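Local coordinates for regulatory protein RecX (Lactobacillus reuteri, PDB 3D5L) that modulates the activity of the RecA recombinase and belongs to the RecX family, built largely of three-helix repeats, at residues D110-I122 / G140-F153. Numbering follows the deposited sequence.
Sequences DHAYAASYVRTMI and GIGESDIDDALTQF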
ATOM      1  N   ASP A 110       3.948  -5.724   0.243  1.00 12.75           N
ATOM      2  CA  ASP A 110       3.874  -5.538  -1.206  1.00  9.20           C
ATOM      3  C   ASP A 110       3.909  -6.827  -2.006  1.00  9.14           C
ATOM      4  O   ASP A 110       3.399  -6.890  -3.126  1.00 10.30           O
ATOM      5  CB  ASP A 110       4.999  -4.614  -1.679  1.00 11.53           C
ATOM      6  CG  ASP A 110       4.680  -3.145  -1.466  1.00 11.93           C
ATOM      7  OD1 ASP A 110       3.675  -2.861  -0.781  1.00 14.80           O
ATOM      8  OD2 ASP A 110       5.435  -2.276  -1.972  1.00 10.37           O
ATOM      9  N   HIS A 111       4.499  -7.869  -1.447  1.00  8.36           N
ATOM     10  CA  HIS A 111       4.556  -9.119  -2.173  1.00  7.86           C
ATOM     11  C   HIS A 111       3.167  -9.765  -2.217  1.00  7.24           C
ATOM     12  O   HIS A 111       2.760 -10.314  -3.241  1.00  7.87           O
ATOM     13  CB  HIS A 111       5.592 -10.033  -1.520  1.00 10.14           C
ATOM     14  CG  HIS A 111       5.842 -11.297  -2.276  1.00  9.58           C
ATOM     15  ND1 HIS A 111       4.997 -12.384  -2.205  1.00  9.39           N
ATOM     16  CD2 HIS A 111       6.828 -11.643  -3.140  1.00  8.05           C
ATOM     17  CE1 HIS A 111       5.450 -13.344  -2.991  1.00  7.92           C
ATOM     18  NE2 HIS A 111       6.559 -12.919  -3.570  1.00  7.97           N
ATOM     19  N   ALA A 112       2.429  -9.657  -1.115  1.00  7.15           N
ATOM     20  CA  ALA A 112       1.090 -10.238  -1.021  1.00  5.06           C
ATOM     21  C   ALA A 112       0.121  -9.374  -1.808  1.00  7.96           C
ATOM     22  O   ALA A 112      -0.866  -9.845  -2.368  1.00  7.71           O
ATOM     23  CB  ALA A 112       0.656 -10.315   0.435  1.00  4.06           C
ATOM     24  N   TYR A 113       0.411  -8.087  -1.851  1.00  9.40           N
ATOM     25  CA  TYR A 113      -0.424  -7.184  -2.595  1.00  9.52           C
ATOM     26  C   TYR A 113      -0.346  -7.489  -4.096  1.00  8.58           C
ATOM     27  O   TYR A 113      -1.372  -7.633  -4.758  1.00 10.37           O
ATOM     28  CB  TYR A 113       0.014  -5.741  -2.342  1.00 10.92           C
ATOM     29  CG  TYR A 113      -0.878  -4.749  -3.038  1.00 11.46           C
ATOM     30  CD1 TYR A 113      -1.911  -4.107  -2.352  1.00 11.73           C
ATOM     31  CD2 TYR A 113      -0.721  -4.491  -4.404  1.00  8.68           C
ATOM     32  CE1 TYR A 113      -2.772  -3.227  -3.018  1.00 14.92           C
ATOM     33  CE2 TYR A 113      -1.573  -3.625  -5.074  1.00 13.22           C
ATOM     34  CZ  TYR A 113      -2.593  -2.997  -4.382  1.00 13.91           C
ATOM     35  OH  TYR A 113      -3.438  -2.151  -5.062  1.00 19.76           O
ATOM     36  N   ALA A 114       0.867  -7.591  -4.631  1.00  7.14           N
ATOM     37  CA  ALA A 114       1.034  -7.838  -6.061  1.00  8.41           C
ATOM     38  C   ALA A 114       0.334  -9.121  -6.500  1.00  9.53           C
ATOM     39  O   ALA A 114      -0.307  -9.162  -7.561  1.00  9.90           O
ATOM     40  CB  ALA A 114       2.526  -7.897  -6.430  1.00  5.49           C
ATOM     41  N   ALA A 115       0.457 -10.163  -5.682  1.00  8.21           N
ATOM     42  CA  ALA A 115      -0.166 -11.443  -5.988  1.00  7.63           C
ATOM     43  C   ALA A 115      -1.689 -11.294  -6.023  1.00  7.76           C
ATOM     44  O   ALA A 115      -2.346 -11.827  -6.921  1.00  7.93           O
ATOM     45  CB  ALA A 115       0.239 -12.497  -4.945  1.00  3.42           C
ATOM     46  N   SER A 116      -2.243 -10.584  -5.045  1.00  7.40           N
ATOM     47  CA  SER A 116      -3.687 -10.373  -4.972  1.00 10.75           C
ATOM     48  C   SER A 116      -4.157  -9.543  -6.150  1.00 10.60           C
ATOM     49  O   SER A 116      -5.253  -9.743  -6.669  1.00  7.03           O
ATOM     50  CB  SER A 116      -4.063  -9.642  -3.679  1.00 11.40           C
ATOM     51  OG  SER A 116      -3.788 -10.442  -2.540  1.00 20.16           O
ATOM     52  N   TYR A 117      -3.321  -8.591  -6.552  1.00 12.00           N
ATOM     53  CA  TYR A 117      -3.656  -7.735  -7.674  1.00 13.48           C
ATOM     54  C   TYR A 117      -3.758  -8.560  -8.943  1.00 12.02           C
ATOM     55  O   TYR A 117      -4.718  -8.431  -9.700  1.00 14.81           O
ATOM     56  CB  TYR A 117      -2.593  -6.656  -7.860  1.00 15.03           C
ATOM     57  CG  TYR A 117      -2.873  -5.749  -9.033  1.00 16.75           C
ATOM     58  CD1 TYR A 117      -3.759  -4.678  -8.914  1.00 19.72           C
ATOM     59  CD2 TYR A 117      -2.261  -5.966 -10.266  1.00 17.09           C
ATOM     60  CE1 TYR A 117      -4.026  -3.843  -9.986  1.00 20.42           C
ATOM     61  CE2 TYR A 117      -2.524  -5.136 -11.355  1.00 22.13           C
ATOM     62  CZ  TYR A 117      -3.408  -4.075 -11.204  1.00 23.02           C
ATOM     63  OH  TYR A 117      -3.664  -3.238 -12.268  1.00 26.17           O
ATOM     64  N   VAL A 118      -2.765  -9.409  -9.177  1.00 11.64           N
ATOM     65  CA  VAL A 118      -2.764 -10.237 -10.378  1.00 11.72           C
ATOM     66  C   VAL A 118      -3.984 -11.149 -10.388  1.00 14.06           C
ATOM     67  O   VAL A 118      -4.697 -11.220 -11.389  1.00 15.15           O
ATOM     68  CB  VAL A 118      -1.463 -11.066 -10.491  1.00  8.80           C
ATOM     69  CG1 VAL A 118      -1.576 -12.075 -11.619  1.00  5.31           C
ATOM     70  CG2 VAL A 118      -0.287 -10.127 -10.768  1.00  9.18           C
ATOM     71  N   ARG A 119      -4.234 -11.826  -9.271  1.00 13.46           N
ATOM     72  CA  ARG A 119      -5.385 -12.706  -9.162  1.00 13.66           C
ATOM     73  C   ARG A 119      -6.680 -11.962  -9.514  1.00 14.39           C
ATOM     74  O   ARG A 119      -7.499 -12.452 -10.288  1.00 15.09           O
ATOM     75  CB  ARG A 119      -5.473 -13.275  -7.743  1.00 14.99           C
ATOM     76  CG  ARG A 119      -6.707 -14.123  -7.476  1.00 16.10           C
ATOM     77  CD  ARG A 119      -6.971 -15.072  -8.625  1.00 17.73           C
ATOM     78  NE  ARG A 119      -5.757 -15.774  -9.026  1.00 21.77           N
ATOM     79  CZ  ARG A 119      -5.707 -16.698  -9.979  1.00 22.51           C
ATOM     80  NH1 ARG A 119      -6.810 -17.039 -10.639  1.00 22.02           N
ATOM     81  NH2 ARG A 119      -4.548 -17.277 -10.272  1.00 21.62           N
ATOM     82  N   THR A 120      -6.866 -10.775  -8.946  1.00 16.15           N
ATOM     83  CA  THR A 120      -8.063  -9.992  -9.226  1.00 17.21           C
ATOM     84  C   THR A 120      -8.122  -9.615 -10.709  1.00 18.31           C
ATOM     85  O   THR A 120      -9.200  -9.587 -11.290  1.00 18.08           O
ATOM     86  CB  THR A 120      -8.109  -8.689  -8.404  1.00 18.30           C
ATOM     87  OG1 THR A 120      -8.090  -8.992  -7.004  1.00 22.78           O
ATOM     88  CG2 THR A 120      -9.380  -7.918  -8.716  1.00 19.10           C
ATOM     89  N   MET A 121      -6.971  -9.313 -11.312  1.00 17.66           N
ATOM     90  CA  MET A 121      -6.941  -8.952 -12.728  1.00 16.95           C
ATOM     91  C   MET A 121      -7.364 -10.158 -13.558  1.00 18.10           C
ATOM     92  O   MET A 121      -8.130 -10.050 -14.512  1.00 16.93           O
ATOM     93  CB  MET A 121      -5.535  -8.510 -13.156  1.00 16.84           C
ATOM     94  CG  MET A 121      -5.152  -7.077 -12.749  1.00 15.68           C
ATOM     95  SD  MET A 121      -6.416  -5.827 -13.178  1.00 11.07           S
ATOM     96  CE  MET A 121      -7.056  -5.442 -11.536  1.00 10.70           C
ATOM     97  N   ILE A 122      -6.863 -11.324 -13.183  1.00 18.62           N
ATOM     98  CA  ILE A 122      -7.213 -12.538 -13.892  1.00 18.92           C
ATOM     99  C   ILE A 122      -8.719 -12.846 -13.796  1.00 20.00           C
ATOM    100  O   ILE A 122      -9.304 -13.423 -14.715  1.00 18.82           O
ATOM    101  CB  ILE A 122      -6.384 -13.701 -13.350  1.00 17.54           C
ATOM    102  CG1 ILE A 122      -4.952 -13.554 -13.859  1.00 15.95           C
ATOM    103  CG2 ILE A 122      -6.995 -15.036 -13.765  1.00 18.16           C
ATOM    104  CD1 ILE A 122      -4.000 -14.614 -13.350  1.00 14.21           C
ATOM    105  N   GLY A 140       5.179   0.966  -7.153  1.00 13.86           N
ATOM    106  CA  GLY A 140       6.390   0.888  -6.354  1.00 13.87           C
ATOM    107  C   GLY A 140       6.938  -0.489  -6.019  1.00 13.92           C
ATOM    108  O   GLY A 140       7.798  -0.617  -5.142  1.00 13.29           O
ATOM    109  N   ILE A 141       6.470  -1.516  -6.721  1.00 13.27           N
ATOM    110  CA  ILE A 141       6.898  -2.885  -6.455  1.00 11.67           C
ATOM    111  C   ILE A 141       8.133  -3.331  -7.255  1.00 11.57           C
ATOM    112  O   ILE A 141       8.227  -3.096  -8.458  1.00 12.10           O
ATOM    113  CB  ILE A 141       5.713  -3.842  -6.702  1.00 13.32           C
ATOM    114  CG1 ILE A 141       4.463  -3.263  -6.017  1.00 16.11           C
ATOM    115  CG2 ILE A 141       6.026  -5.239  -6.154  1.00 12.63           C
ATOM    116  CD1 ILE A 141       3.281  -4.221  -5.913  1.00 16.63           C
ATOM    117  N   GLY A 142       9.085  -3.965  -6.575  1.00 11.22           N
ATOM    118  CA  GLY A 142      10.301  -4.418  -7.238  1.00  9.21           C
ATOM    119  C   GLY A 142      10.015  -5.453  -8.308  1.00  9.15           C
ATOM    120  O   GLY A 142       8.916  -6.019  -8.333  1.00 10.37           O
ATOM    121  N   GLU A 143      10.998  -5.708  -9.174  1.00  8.00           N
ATOM    122  CA  GLU A 143      10.858  -6.664 -10.276  1.00 10.86           C
ATOM    123  C   GLU A 143      10.687  -8.099  -9.798  1.00 10.75           C
ATOM    124  O   GLU A 143      10.019  -8.897 -10.454  1.00  9.77           O
ATOM    125  CB  GLU A 143      12.076  -6.592 -11.213  1.00 14.04           C
ATOM    126  CG  GLU A 143      12.155  -5.321 -12.047  1.00 18.20           C
ATOM    127  CD  GLU A 143      10.932  -5.137 -12.947  1.00 20.51           C
ATOM    128  OE1 GLU A 143      10.749  -5.935 -13.894  1.00 21.00           O
ATOM    129  OE2 GLU A 143      10.148  -4.197 -12.700  1.00 21.65           O
ATOM    130  N   SER A 144      11.312  -8.425  -8.669  1.00 11.30           N
ATOM    131  CA  SER A 144      11.223  -9.763  -8.096  1.00 10.75           C
ATOM    132  C   SER A 144       9.799 -10.064  -7.630  1.00  9.88           C
ATOM    133  O   SER A 144       9.280 -11.140  -7.898  1.00  9.57           O
ATOM    134  CB  SER A 144      12.182  -9.891  -6.923  1.00 11.36           C
ATOM    135  OG  SER A 144      11.800  -9.016  -5.891  1.00 17.66           O
ATOM    136  N   ASP A 145       9.168  -9.119  -6.933  1.00  9.35           N
ATOM    137  CA  ASP A 145       7.790  -9.307  -6.467  1.00  8.65           C
ATOM    138  C   ASP A 145       6.831  -9.327  -7.668  1.00  7.54           C
ATOM    139  O   ASP A 145       5.780  -9.963  -7.634  1.00  3.36           O
ATOM    140  CB  ASP A 145       7.362  -8.175  -5.508  1.00  7.88           C
ATOM    141  CG  ASP A 145       8.073  -8.229  -4.164  1.00 10.92           C
ATOM    142  OD1 ASP A 145       8.610  -9.295  -3.811  1.00 14.26           O
ATOM    143  OD2 ASP A 145       8.086  -7.210  -3.434  1.00 13.47           O
ATOM    144  N   ILE A 146       7.197  -8.628  -8.736  1.00  7.87           N
ATOM    145  CA  ILE A 146       6.337  -8.605  -9.919  1.00  9.67           C
ATOM    146  C   ILE A 146       6.402  -9.910 -10.684  1.00  9.77           C
ATOM    147  O   ILE A 146       5.378 -10.423 -11.145  1.00 10.16           O
ATOM    148  CB  ILE A 146       6.715  -7.467 -10.882  1.00  6.42           C
ATOM    149  CG1 ILE A 146       6.330  -6.124 -10.254  1.00  6.03           C
ATOM    150  CG2 ILE A 146       6.021  -7.688 -12.228  1.00  2.05           C
ATOM    151  CD1 ILE A 146       7.079  -4.941 -10.812  1.00  7.04           C
ATOM    152  N   ASP A 147       7.610 -10.438 -10.832  1.00 11.19           N
ATOM    153  CA  ASP A 147       7.778 -11.688 -11.546  1.00 11.06           C
ATOM    154  C   ASP A 147       7.060 -12.790 -10.768  1.00 10.46           C
ATOM    155  O   ASP A 147       6.388 -13.626 -11.367  1.00 10.28           O
ATOM    156  CB  ASP A 147       9.266 -12.026 -11.716  1.00 12.43           C
ATOM    157  CG  ASP A 147       9.996 -11.038 -12.624  1.00 17.60           C
ATOM    158  OD1 ASP A 147       9.343 -10.462 -13.525  1.00 19.25           O
ATOM    159  OD2 ASP A 147      11.225 -10.841 -12.438  1.00 17.51           O
ATOM    160  N   ASP A 148       7.182 -12.780  -9.440  1.00  8.04           N
ATOM    161  CA  ASP A 148       6.503 -13.788  -8.616  1.00 10.75           C
ATOM    162  C   ASP A 148       4.979 -13.743  -8.830  1.00 10.51           C
ATOM    163  O   ASP A 148       4.328 -14.773  -8.992  1.00 10.65           O
ATOM    164  CB  ASP A 148       6.805 -13.587  -7.117  1.00 10.23           C
ATOM    165  CG  ASP A 148       8.264 -13.858  -6.763  1.00 14.81           C
ATOM    166  OD1 ASP A 148       8.990 -14.434  -7.605  1.00 18.88           O
ATOM    167  OD2 ASP A 148       8.691 -13.508  -5.636  1.00 15.39           O
ATOM    168  N   ALA A 149       4.413 -12.544  -8.839  1.00 10.96           N
ATOM    169  CA  ALA A 149       2.974 -12.385  -9.033  1.00 11.99           C
ATOM    170  C   ALA A 149       2.541 -12.796 -10.438  1.00 12.17           C
ATOM    171  O   ALA A 149       1.470 -13.368 -10.615  1.00 10.52           O
ATOM    172  CB  ALA A 149       2.570 -10.936  -8.759  1.00 12.12           C
ATOM    173  N   LEU A 150       3.386 -12.503 -11.428  1.00 13.50           N
ATOM    174  CA  LEU A 150       3.100 -12.821 -12.829  1.00 14.84           C
ATOM    175  C   LEU A 150       3.199 -14.306 -13.128  1.00 15.65           C
ATOM    176  O   LEU A 150       2.939 -14.734 -14.252  1.00 14.80           O
ATOM    177  CB  LEU A 150       4.055 -12.051 -13.757  1.00 16.25           C
ATOM    178  CG  LEU A 150       3.472 -10.873 -14.553  1.00 17.73           C
ATOM    179  CD1 LEU A 150       2.287 -10.283 -13.836  1.00 15.95           C
ATOM    180  CD2 LEU A 150       4.557  -9.824 -14.776  1.00 16.88           C
ATOM    181  N   THR A 151       3.574 -15.088 -12.126  1.00 14.34           N
ATOM    182  CA  THR A 151       3.686 -16.517 -12.319  1.00 16.59           C
ATOM    183  C   THR A 151       2.295 -17.161 -12.468  1.00 17.07           C
ATOM    184  O   THR A 151       2.149 -18.207 -13.096  1.00 15.69           O
ATOM    185  CB  THR A 151       4.476 -17.151 -11.152  1.00 19.34           C
ATOM    186  OG1 THR A 151       5.166 -18.298 -11.639  1.00 22.81           O
ATOM    187  CG2 THR A 151       3.556 -17.553  -9.994  1.00 18.05           C
ATOM    188  N   GLN A 152       1.271 -16.523 -11.912  1.00 17.95           N
ATOM    189  CA  GLN A 152      -0.090 -17.047 -12.020  1.00 19.63           C
ATOM    190  C   GLN A 152      -0.520 -16.906 -13.479  1.00 20.66           C
ATOM    191  O   GLN A 152      -1.433 -17.588 -13.933  1.00 22.94           O
ATOM    192  CB  GLN A 152      -1.076 -16.231 -11.171  1.00 19.34           C
ATOM    193  CG  GLN A 152      -0.635 -15.899  -9.765  1.00 22.27           C
ATOM    194  CD  GLN A 152      -1.607 -14.963  -9.077  1.00 22.31           C
ATOM    195  OE1 GLN A 152      -1.270 -14.301  -8.098  1.00 23.66           O
ATOM    196  NE2 GLN A 152      -2.826 -14.905  -9.587  1.00 25.77           N
ATOM    197  N   PHE A 153       0.135 -15.999 -14.196  1.00 20.97           N
ATOM    198  CA  PHE A 153      -0.186 -15.741 -15.594  1.00 21.60           C
ATOM    199  C   PHE A 153       0.466 -16.763 -16.507  1.00 21.59           C
ATOM    200  O   PHE A 153       1.418 -16.469 -17.227  1.00 21.70           O
ATOM    201  CB  PHE A 153       0.265 -14.333 -15.985  1.00 21.55           C
ATOM    202  CG  PHE A 153      -0.843 -13.465 -16.501  1.00 22.22           C
ATOM    203  CD1 PHE A 153      -1.112 -12.238 -15.912  1.00 22.15           C
ATOM    204  CD2 PHE A 153      -1.601 -13.857 -17.596  1.00 24.42           C
ATOM    205  CE1 PHE A 153      -2.121 -11.415 -16.410  1.00 23.42           C
ATOM    206  CE2 PHE A 153      -2.615 -13.037 -18.100  1.00 24.03           C
ATOM    207  CZ  PHE A 153      -2.873 -11.816 -17.507  1.00 21.17           C
TER
HETATM  208  O   HOH W   1       7.926  -2.438  -2.607  1.00 27.34           O
HETATM  209  O   HOH W   2       4.253 -11.290  -5.459  1.00  9.85           O
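A149 sets its methyl between A114 and V118, and helices 110-122 and 143-149 approach to 8.6 Å between axes, crossing at -37°. V118 CG2 lies 3.6 Å from A149 CB and touches L150 CD1. Its other branch, CG1, anti to the backbone N (chi1 171°), turns to the A149 carbonyl and F153. At one end I141 CD1 packs on A114 CB; at the other I122 CG1 lies over one F153 ring face.

Polar contacts from H111 to Q152 line one flank. H111 NE2 donates in its ring plane to the anti side of D148 OD2 (3.0 Å). D145 OD1 sits at the same edge, 3.0 Å from H111 CD2, its carboxylate nearly perpendicular to the ring. A water over the imidazole face donates to H111 O and D145 O. The Q152 amide is turned nearly parallel to the R119 guanidinium, beside V118. An alanine at Q152 would probably open a gap beside V118 and leave the guanidinium freer to turn. At the I141 end a water joins D110 OD2 to G140 O, while D110 OD1 is hydrogen-bonded to E78 N.

Both segments belong to the second three-helix domain; helix 129-138 packs against I141 and L150, helix 155-172 against I122 and F153.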